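Local coordinates for phosphotriesterase family protein (Listeria monocytogenes serotype 4b str. H7858, PDB 3PNZ), which probably hydrolyses phosphorylated sugar lactones, as a zinc-dependent lactonase of the amidohydrolase fold, at residues Y223-V228 and A233-D238; A246-R251 and V296-D301; A254-V259 and K306-E311. All blocks are in the same frame, centred on the assembly; numbering follows the deposited sequence.

Interaction 1: Y223-V228 and A233-D238; sequences YYHKQV and AFMSFD
The rings of H225 and F237 meet as an offset edge-to-face pair: the edge of F237 is turned toward the face of H225, with centroids 5.5 Å apart and planes at 77°. F237 CZ comes nearest, 3.8 Å from H225 CE1. The methyl of M235 approaches the same imidazole obliquely, M235 CE lying 3.8 Å from H225 CD2. A bend at chi3 (70°) turns that methyl alongside the imidazole, with M235 CE also 3.6 Å from the carbonyl O of H225. Nearly one turn along, V228 CG1 packs on M235 SD at 4.0 Å; with CG1 anti to its backbone N, V228 points that methyl at the sulfur. V228 CG2 meanwhile lies over one face of the Y224 ring, near its rim. The imidazole is fixed at its polar end by a hydrogen bond from NE2 to M216 O in the loop after strand 211-213. These buried contacts seat helix 222-229 on strand 234-237; the axes of 223-228 and 234-237 run at 139° to each other, N to C. Together with strand 211-213 they form a beta-alpha-beta unit, the repeating element of the TIM barrel on which the amidohydrolase fold is built.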
loop_
_atom_site.group_PDB
_atom_site.type_symbol
_atom_site.label_atom_id
_atom_site.label_comp_id
_atom_site.label_asym_id
_atom_site.label_seq_id
_atom_site.Cartn_x
_atom_site.Cartn_y
_atom_site.Cartn_z
ATOM N N TYR A 223 22.849 2.171 -3.913
ATOM C CA TYR A 223 23.156 3.567 -3.628
ATOM C C TYR A 223 21.874 4.373 -3.448
ATOM O O TYR A 223 21.727 5.126 -2.482
ATOM C CB TYR A 223 24.002 4.151 -4.756
ATOM C CG TYR A 223 24.501 5.553 -4.518
ATOM C CD1 TYR A 223 25.807 5.784 -4.093
ATOM C CD2 TYR A 223 23.678 6.650 -4.731
ATOM C CE1 TYR A 223 26.272 7.069 -3.883
ATOM C CE2 TYR A 223 24.142 7.942 -4.531
ATOM C CZ TYR A 223 25.434 8.143 -4.111
ATOM O OH TYR A 223 25.877 9.428 -3.916
ATOM N N TYR A 224 20.948 4.204 -4.387
ATOM C CA TYR A 224 19.626 4.822 -4.311
ATOM C C TYR A 224 18.865 4.363 -3.070
ATOM O O TYR A 224 18.307 5.183 -2.342
ATOM C CB TYR A 224 18.852 4.461 -5.582
ATOM C CG TYR A 224 17.398 4.883 -5.656
ATOM C CD1 TYR A 224 17.034 6.228 -5.635
ATOM C CD2 TYR A 224 16.393 3.932 -5.825
ATOM C CE1 TYR A 224 15.689 6.614 -5.752
ATOM C CE2 TYR A 224 15.060 4.306 -5.946
ATOM C CZ TYR A 224 14.718 5.640 -5.913
ATOM O OH TYR A 224 13.387 5.981 -6.060
ATOM N N HIS A 225 18.842 3.059 -2.814
ATOM C CA HIS A 225 18.142 2.559 -1.627
ATOM C C HIS A 225 18.692 3.182 -0.339
ATOM O O HIS A 225 17.924 3.565 0.543
ATOM C CB HIS A 225 18.222 1.038 -1.556
ATOM C CG HIS A 225 17.216 0.350 -2.419
ATOM N ND1 HIS A 225 17.151 -1.019 -2.536
ATOM C CD2 HIS A 225 16.227 0.843 -3.201
ATOM C CE1 HIS A 225 16.159 -1.344 -3.344
ATOM N NE2 HIS A 225 15.582 -0.231 -3.763
ATOM N N LYS A 226 20.014 3.299 -0.253
ATOM C CA LYS A 226 20.642 3.911 0.921
ATOM C C LYS A 226 20.316 5.404 1.037
ATOM O O LYS A 226 20.103 5.917 2.144
ATOM C CB LYS A 226 22.157 3.686 0.901
ATOM C CG LYS A 226 22.892 4.339 2.075
ATOM C CD LYS A 226 24.269 3.705 2.285
ATOM C CE LYS A 226 24.937 4.262 3.540
ATOM N NZ LYS A 226 26.297 3.688 3.738
ATOM N N GLN A 227 20.273 6.108 -0.096
ATOM C CA GLN A 227 19.843 7.507 -0.092
ATOM C C GLN A 227 18.442 7.637 0.493
ATOM O O GLN A 227 18.169 8.522 1.304
ATOM C CB GLN A 227 19.829 8.088 -1.505
ATOM C CG GLN A 227 21.176 8.433 -2.115
ATOM C CD GLN A 227 20.995 8.930 -3.545
ATOM O OE1 GLN A 227 20.510 8.195 -4.407
ATOM N NE2 GLN A 227 21.364 10.182 -3.796
ATOM N N VAL A 228 17.541 6.767 0.058
ATOM C CA VAL A 228 16.171 6.804 0.560
ATOM C C VAL A 228 16.140 6.436 2.040
ATOM O O VAL A 228 15.513 7.121 2.850
ATOM C CB VAL A 228 15.248 5.873 -0.241
ATOM C CG1 VAL A 228 13.867 5.803 0.390
ATOM C CG2 VAL A 228 15.134 6.377 -1.671
ATOM N N ALA A 233 12.529 7.082 5.981
ATOM C CA ALA A 233 11.349 6.494 5.354
ATOM C C ALA A 233 11.336 4.970 5.411
ATOM O O ALA A 233 12.376 4.307 5.341
ATOM C CB ALA A 233 11.230 6.951 3.898
ATOM N N PHE A 234 10.135 4.426 5.517
ATOM C CA PHE A 234 9.945 2.999 5.369
ATOM C C PHE A 234 10.037 2.658 3.889
ATOM O O PHE A 234 9.651 3.459 3.035
ATOM C CB PHE A 234 8.602 2.560 5.948
ATOM C CG PHE A 234 8.569 2.570 7.459
ATOM C CD1 PHE A 234 8.895 1.432 8.177
ATOM C CD2 PHE A 234 8.233 3.726 8.150
ATOM C CE1 PHE A 234 8.864 1.440 9.576
ATOM C CE2 PHE A 234 8.204 3.749 9.539
ATOM C CZ PHE A 234 8.519 2.602 10.247
ATOM N N MET A 235 10.549 1.470 3.601
ATOM C CA MET A 235 10.775 1.049 2.217
ATOM C C MET A 235 10.084 -0.268 1.994
ATOM O O MET A 235 10.399 -1.269 2.645
ATOM C CB MET A 235 12.267 0.953 1.935
ATOM C CG MET A 235 12.936 2.316 2.090
ATOM S SD MET A 235 14.705 2.230 1.912
ATOM C CE MET A 235 14.805 1.866 0.143
ATOM N N SER A 236 9.113 -0.255 1.088
ATOM C CA SER A 236 8.258 -1.399 0.864
ATOM C C SER A 236 8.781 -2.245 -0.297
ATOM O O SER A 236 8.866 -1.777 -1.439
ATOM C CB SER A 236 6.820 -0.942 0.594
ATOM O OG SER A 236 5.964 -2.058 0.407
ATOM N N PHE A 237 9.149 -3.482 0.015
ATOM C CA PHE A 237 9.489 -4.472 -1.003
ATOM C C PHE A 237 8.232 -5.300 -1.225
ATOM O O PHE A 237 7.961 -6.254 -0.491
ATOM C CB PHE A 237 10.676 -5.329 -0.547
ATOM C CG PHE A 237 11.981 -4.589 -0.553
ATOM C CD1 PHE A 237 12.947 -4.849 -1.521
ATOM C CD2 PHE A 237 12.236 -3.604 0.393
ATOM C CE1 PHE A 237 14.141 -4.148 -1.537
ATOM C CE2 PHE A 237 13.431 -2.889 0.386
ATOM C CZ PHE A 237 14.389 -3.162 -0.581
ATOM N N ASP A 238 7.442 -4.915 -2.224
ATOM C CA ASP A 238 6.095 -5.470 -2.348
ATOM C C ASP A 238 5.872 -6.204 -3.658
ATOM O O ASP A 238 4.734 -6.459 -4.052
ATOM C CB ASP A 238 5.043 -4.375 -2.132
ATOM C CG ASP A 238 5.363 -3.114 -2.889
ATOM O OD1 ASP A 238 5.660 -3.224 -4.095
ATOM O OD2 ASP A 238 5.329 -2.016 -2.291
#

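Interaction 2: A246-R251 and V296-D301; sequences APESAR and VPRFID
R298 reaches from helix 289-305 to the first turn of helix 248-260 and lays its guanidinium against E248 and S249, joining two outer helices of the TIM-barrel fold. E248 CB lies over one face of the guanidinium, 3.7 Å from R298 NH2. R298 NH1 is beside the backbone of the next residue, 3.6 Å from S249 CA, and there the approach is oblique. In R298, CG anti to the backbone N (chi1 179°) starts the chain away from its helix, and a bend at chi2 follows.

Although E248 and R298 carry opposite charges, they do not pair: the carboxylate and guanidinium planes are 84° apart and E248 OE2 is 6.2 Å from R298 NH2. The glutamate chain bends at chi2 (55°) and carries its acid group away from R298 to R251 on the same helix. R251 grips it side-on with two nitrogens, NE to OE1 and NH2 to OE2, two hydrogen bonds that both belong to one salt bridge. Both oxygens lie close to the guanidinium plane of R251, yet each is met from above the carboxylate plane. A241 N gives E248 OE2 a further hydrogen bond, and W295 NE1 a weak one to OE1, so the buried carboxylate is held by both charge and dipoles. R298 finds its own counter-charge in E302, one turn along helix 289-305, through NH1. Between these two segments the touching is thus done by E248 CB, by S249 CA and CB, and by the flat end of an arginine whose charge is answered from its own helix. P247 is the N-cap of helix 248-260, and its O accepts the bond of the first turn from A250 N at 3.0 Å.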
loop_
_atom_site.group_PDB
_atom_site.type_symbol
_atom_site.label_atom_id
_atom_site.label_comp_id
_atom_site.label_asym_id
_atom_site.label_seq_id
_atom_site.Cartn_x
_atom_site.Cartn_y
_atom_site.Cartn_z
ATOM N N ALA A 246 12.107 -9.399 -11.399
ATOM C CA ALA A 246 13.415 -9.798 -10.883
ATOM C C ALA A 246 13.309 -11.172 -10.252
ATOM O O ALA A 246 12.241 -11.551 -9.791
ATOM C CB ALA A 246 13.907 -8.788 -9.846
ATOM N N PRO A 247 14.421 -11.925 -10.221
ATOM C CA PRO A 247 14.405 -13.193 -9.479
ATOM C C PRO A 247 14.330 -12.890 -7.993
ATOM O O PRO A 247 14.753 -11.812 -7.562
ATOM C CB PRO A 247 15.760 -13.819 -9.818
ATOM C CG PRO A 247 16.631 -12.659 -10.202
ATOM C CD PRO A 247 15.722 -11.671 -10.865
ATOM N N GLU A 248 13.796 -13.820 -7.220
ATOM C CA GLU A 248 13.636 -13.587 -5.793
ATOM C C GLU A 248 14.967 -13.284 -5.120
ATOM O O GLU A 248 15.036 -12.459 -4.209
ATOM C CB GLU A 248 12.971 -14.788 -5.120
ATOM C CG GLU A 248 12.311 -14.405 -3.817
ATOM C CD GLU A 248 11.328 -13.267 -4.013
ATOM O OE1 GLU A 248 11.495 -12.216 -3.356
ATOM O OE2 GLU A 248 10.405 -13.422 -4.842
ATOM N N SER A 249 16.019 -13.972 -5.551
ATOM C CA SER A 249 17.355 -13.728 -5.029
ATOM C C SER A 249 17.764 -12.259 -5.094
ATOM O O SER A 249 18.480 -11.773 -4.219
ATOM C CB SER A 249 18.381 -14.575 -5.788
ATOM O OG SER A 249 18.181 -14.452 -7.189
ATOM N N ALA A 250 17.335 -11.557 -6.140
ATOM C CA ALA A 250 17.702 -10.152 -6.302
ATOM C C ALA A 250 16.990 -9.269 -5.280
ATOM O O ALA A 250 17.595 -8.352 -4.713
ATOM C CB ALA A 250 17.410 -9.672 -7.720
ATOM N N ARG A 251 15.710 -9.539 -5.045
ATOM C CA ARG A 251 14.989 -8.803 -4.006
ATOM C C ARG A 251 15.621 -9.073 -2.641
ATOM O O ARG A 251 15.868 -8.149 -1.854
ATOM C CB ARG A 251 13.494 -9.150 -4.009
ATOM C CG ARG A 251 12.702 -8.474 -5.140
ATOM C CD ARG A 251 11.229 -8.881 -5.142
ATOM N NE ARG A 251 11.072 -10.252 -5.625
ATOM C CZ ARG A 251 10.931 -10.573 -6.907
ATOM N NH1 ARG A 251 10.906 -9.621 -7.839
ATOM N NH2 ARG A 251 10.809 -11.846 -7.258
ATOM N N VAL A 296 8.828 -16.782 3.452
ATOM C CA VAL A 296 9.393 -16.651 4.792
ATOM C C VAL A 296 10.426 -17.749 5.106
ATOM O O VAL A 296 11.549 -17.445 5.494
ATOM C CB VAL A 296 8.279 -16.557 5.863
ATOM C CG1 VAL A 296 8.840 -16.841 7.253
ATOM C CG2 VAL A 296 7.630 -15.182 5.810
ATOM N N PRO A 297 10.058 -19.027 4.927
ATOM C CA PRO A 297 11.045 -20.075 5.209
ATOM C C PRO A 297 12.296 -19.952 4.343
ATOM O O PRO A 297 13.400 -20.204 4.817
ATOM C CB PRO A 297 10.287 -21.369 4.894
ATOM C CG PRO A 297 8.852 -21.018 5.056
ATOM C CD PRO A 297 8.731 -19.583 4.611
ATOM N N ARG A 298 12.136 -19.559 3.085
ATOM C CA ARG A 298 13.308 -19.400 2.229
ATOM C C ARG A 298 14.166 -18.235 2.688
ATOM O O ARG A 298 15.392 -18.349 2.767
ATOM C CB ARG A 298 12.918 -19.210 0.767
ATOM C CG ARG A 298 14.152 -19.025 -0.107
ATOM C CD ARG A 298 13.911 -18.056 -1.213
ATOM N NE ARG A 298 15.161 -17.464 -1.682
ATOM C CZ ARG A 298 15.497 -17.356 -2.960
ATOM N NH1 ARG A 298 16.649 -16.786 -3.298
ATOM N NH2 ARG A 298 14.679 -17.828 -3.894
ATOM N N PHE A 299 13.529 -17.105 2.992
ATOM C CA PHE A 299 14.283 -15.949 3.455
ATOM C C PHE A 299 15.056 -16.254 4.732
ATOM O O PHE A 299 16.229 -15.897 4.862
ATOM C CB PHE A 299 13.391 -14.727 3.683
ATOM C CG PHE A 299 14.146 -13.560 4.242
ATOM C CD1 PHE A 299 14.857 -12.718 3.399
ATOM C CD2 PHE A 299 14.211 -13.345 5.610
ATOM C CE1 PHE A 299 15.587 -11.653 3.913
ATOM C CE2 PHE A 299 14.941 -12.287 6.124
ATOM C CZ PHE A 299 15.628 -11.444 5.275
ATOM N N ILE A 300 14.390 -16.900 5.680
ATOM C CA ILE A 300 15.044 -17.265 6.926
ATOM C C ILE A 300 16.278 -18.112 6.646
ATOM O O ILE A 300 17.367 -17.825 7.149
ATOM C CB ILE A 300 14.078 -17.998 7.873
ATOM C CG1 ILE A 300 12.982 -17.038 8.341
ATOM C CG2 ILE A 300 14.833 -18.566 9.069
ATOM C CD1 ILE A 300 11.884 -17.703 9.160
ATOM N N ASP A 301 16.110 -19.133 5.810
ATOM C CA ASP A 301 17.199 -20.052 5.498
ATOM C C ASP A 301 18.342 -19.330 4.802
ATOM O O ASP A 301 19.498 -19.449 5.203
ATOM C CB ASP A 301 16.697 -21.208 4.634
ATOM C CG ASP A 301 17.728 -22.309 4.487
ATOM O OD1 ASP A 301 17.949 -22.779 3.350
ATOM O OD2 ASP A 301 18.322 -22.697 5.516
#

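Interaction 3: A254-V259 and K306-E311; sequences AILYLV and KGFDGE
L256 lies across the ring of F308 and touches it along the whole length of its side chain. Its CB stands above the rim at the far end of the ring, 4.0 Å from F308 CZ. CG follows over CE2, and there the two methyls part. CD1 stays by the ring margin, 3.9 Å from F308 CE2, and also meets K306 CE at 4.2 Å. CD2 settles over the middle of the ring, 3.9 Å from the centroid and 13° off the normal, which makes a CH-pi contact. With CG anti to the carbonyl carbon (chi1 -67°), the leucine crosses the ring obliquely and sets one methyl on its face.

V259, nearly one turn further along the helix, meets the same ring obliquely, its CG1 3.8 Å from F308 CD1. F308 follows K306 and G307 at the end of helix 289-305, which closes in a Schellman motif: G307, with positive phi, is its C-prime residue, and F308 N bonds to A303 O. The turn is short, since D309 is already the N-cap of helix 310-325, its OD1 accepting from K312 N. The phenylalanine is therefore planted between two helices of the fold and reaches a third, helix 248-260. K306 NZ is paired with E302, while its CE meets the leucine. Across the contact the chemistry is largely apolar, methyl on ring and methyl on methylene, with L256 O near F308 CZ and CE1 as the exception. This contact therefore rests mainly on dispersion and buried surface, with a mild directional preference from the CH-pi pair.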
loop_
_atom_site.group_PDB
_atom_site.type_symbol
_atom_site.label_atom_id
_atom_site.label_comp_id
_atom_site.label_asym_id
_atom_site.label_seq_id
_atom_site.Cartn_x
_atom_site.Cartn_y
_atom_site.Cartn_z
ATOM N N ALA A 254 18.862 -7.260 -2.046
ATOM C CA ALA A 254 18.672 -5.827 -1.835
ATOM C C ALA A 254 18.228 -5.574 -0.397
ATOM O O ALA A 254 18.670 -4.625 0.251
ATOM C CB ALA A 254 17.644 -5.270 -2.827
ATOM N N ILE A 255 17.337 -6.426 0.095
ATOM C CA ILE A 255 16.898 -6.337 1.484
ATOM C C ILE A 255 18.085 -6.516 2.425
ATOM O O ILE A 255 18.282 -5.722 3.346
ATOM C CB ILE A 255 15.811 -7.377 1.790
ATOM C CG1 ILE A 255 14.501 -6.964 1.116
ATOM C CG2 ILE A 255 15.603 -7.529 3.304
ATOM C CD1 ILE A 255 13.451 -8.033 1.116
ATOM N N LEU A 256 18.892 -7.543 2.174
ATOM C CA LEU A 256 20.021 -7.834 3.053
ATOM C C LEU A 256 21.107 -6.763 2.982
ATOM O O LEU A 256 21.803 -6.518 3.969
ATOM C CB LEU A 256 20.588 -9.231 2.781
ATOM C CG LEU A 256 19.639 -10.378 3.142
ATOM C CD1 LEU A 256 20.269 -11.706 2.755
ATOM C CD2 LEU A 256 19.301 -10.342 4.631
ATOM N N TYR A 257 21.248 -6.101 1.837
ATOM C CA TYR A 257 22.153 -4.949 1.788
ATOM C C TYR A 257 21.689 -3.860 2.752
ATOM O O TYR A 257 22.491 -3.294 3.509
ATOM C CB TYR A 257 22.285 -4.370 0.372
ATOM C CG TYR A 257 23.056 -3.075 0.367
ATOM C CD1 TYR A 257 24.437 -3.070 0.522
ATOM C CD2 TYR A 257 22.404 -1.856 0.243
ATOM C CE1 TYR A 257 25.154 -1.886 0.539
ATOM C CE2 TYR A 257 23.114 -0.657 0.258
ATOM C CZ TYR A 257 24.483 -0.682 0.402
ATOM O OH TYR A 257 25.182 0.502 0.417
ATOM N N LEU A 258 20.397 -3.553 2.724
ATOM C CA LEU A 258 19.868 -2.529 3.623
ATOM C C LEU A 258 20.045 -2.966 5.079
ATOM O O LEU A 258 20.402 -2.148 5.927
ATOM C CB LEU A 258 18.403 -2.212 3.315
ATOM C CG LEU A 258 18.198 -1.304 2.090
ATOM C CD1 LEU A 258 16.729 -1.276 1.682
ATOM C CD2 LEU A 258 18.709 0.123 2.370
ATOM N N VAL A 259 19.824 -4.250 5.357
ATOM C CA VAL A 259 20.055 -4.757 6.715
ATOM C C VAL A 259 21.518 -4.549 7.099
ATOM O O VAL A 259 21.821 -4.051 8.187
ATOM C CB VAL A 259 19.651 -6.234 6.882
ATOM C CG1 VAL A 259 20.047 -6.747 8.271
ATOM C CG2 VAL A 259 18.151 -6.409 6.668
ATOM N N LYS A 306 23.703 -16.667 5.036
ATOM C CA LYS A 306 24.576 -15.527 4.770
ATOM C C LYS A 306 25.016 -14.791 6.034
ATOM O O LYS A 306 25.649 -13.737 5.957
ATOM C CB LYS A 306 23.917 -14.553 3.790
ATOM C CG LYS A 306 23.559 -15.175 2.445
ATOM C CD LYS A 306 23.804 -14.196 1.315
ATOM C CE LYS A 306 22.671 -14.194 0.298
ATOM N NZ LYS A 306 22.610 -15.426 -0.535
ATOM N N GLY A 307 24.679 -15.336 7.197
ATOM C CA GLY A 307 25.186 -14.795 8.447
ATOM C C GLY A 307 24.265 -13.836 9.183
ATOM O O GLY A 307 24.653 -13.239 10.188
ATOM N N PHE A 308 23.038 -13.688 8.700
ATOM C CA PHE A 308 22.086 -12.800 9.364
ATOM C C PHE A 308 21.214 -13.583 10.351
ATOM O O PHE A 308 21.278 -14.809 10.413
ATOM C CB PHE A 308 21.214 -12.073 8.327
ATOM C CG PHE A 308 21.992 -11.204 7.365
ATOM C CD1 PHE A 308 22.209 -9.857 7.641
ATOM C CD2 PHE A 308 22.482 -11.724 6.173
ATOM C CE1 PHE A 308 22.922 -9.050 6.751
ATOM C CE2 PHE A 308 23.191 -10.926 5.280
ATOM C CZ PHE A 308 23.406 -9.585 5.569
ATOM N N ASP A 309 20.410 -12.867 11.129
ATOM C CA ASP A 309 19.444 -13.497 12.023
ATOM C C ASP A 309 18.093 -13.521 11.319
ATOM O O ASP A 309 17.276 -12.617 11.487
ATOM C CB ASP A 309 19.357 -12.710 13.334
ATOM C CG ASP A 309 18.537 -13.420 14.405
ATOM O OD1 ASP A 309 17.662 -14.245 14.062
ATOM O OD2 ASP A 309 18.756 -13.129 15.604
ATOM N N GLY A 310 17.871 -14.555 10.516
ATOM C CA GLY A 310 16.705 -14.627 9.648
ATOM C C GLY A 310 15.377 -14.509 10.372
ATOM O O GLY A 310 14.470 -13.795 9.938
ATOM N N GLU A 311 15.257 -15.214 11.490
ATOM C CA GLU A 311 14.013 -15.206 12.244
ATOM C C GLU A 311 13.721 -13.821 12.817
ATOM O O GLU A 311 12.580 -13.357 12.789
ATOM C CB GLU A 311 14.063 -16.258 13.361
ATOM C CG GLU A 311 14.188 -17.693 12.847
ATOM C CD GLU A 311 15.637 -18.135 12.582
ATOM O OE1 GLU A 311 16.545 -17.273 12.460
ATOM O OE2 GLU A 311 15.864 -19.366 12.491
#

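Helix 248-260 ties the three together: interaction 2 uses its first turn and interaction 3 its C-terminal half, with centres about 10 Å apart, while interaction 1 lies on its barrel side. F237 CZ packs on L258 CD1 at 3.8 Å and F237 CD1 on I255 CG1 at 3.7 Å, linking interactions 1 and 3 across centres about 15 Å apart. F299 CZ meets L256 CD2 at 3.9 Å, joining interactions 2 and 3. Packing thus runs outward from strand 234-237 to helices 289-305 and 310-325. Interaction 1 approaches the metal site: the F237 side chain is about 13 Å from a bound zinc ion, and D238 OD1 accepts from the zinc ligand H215.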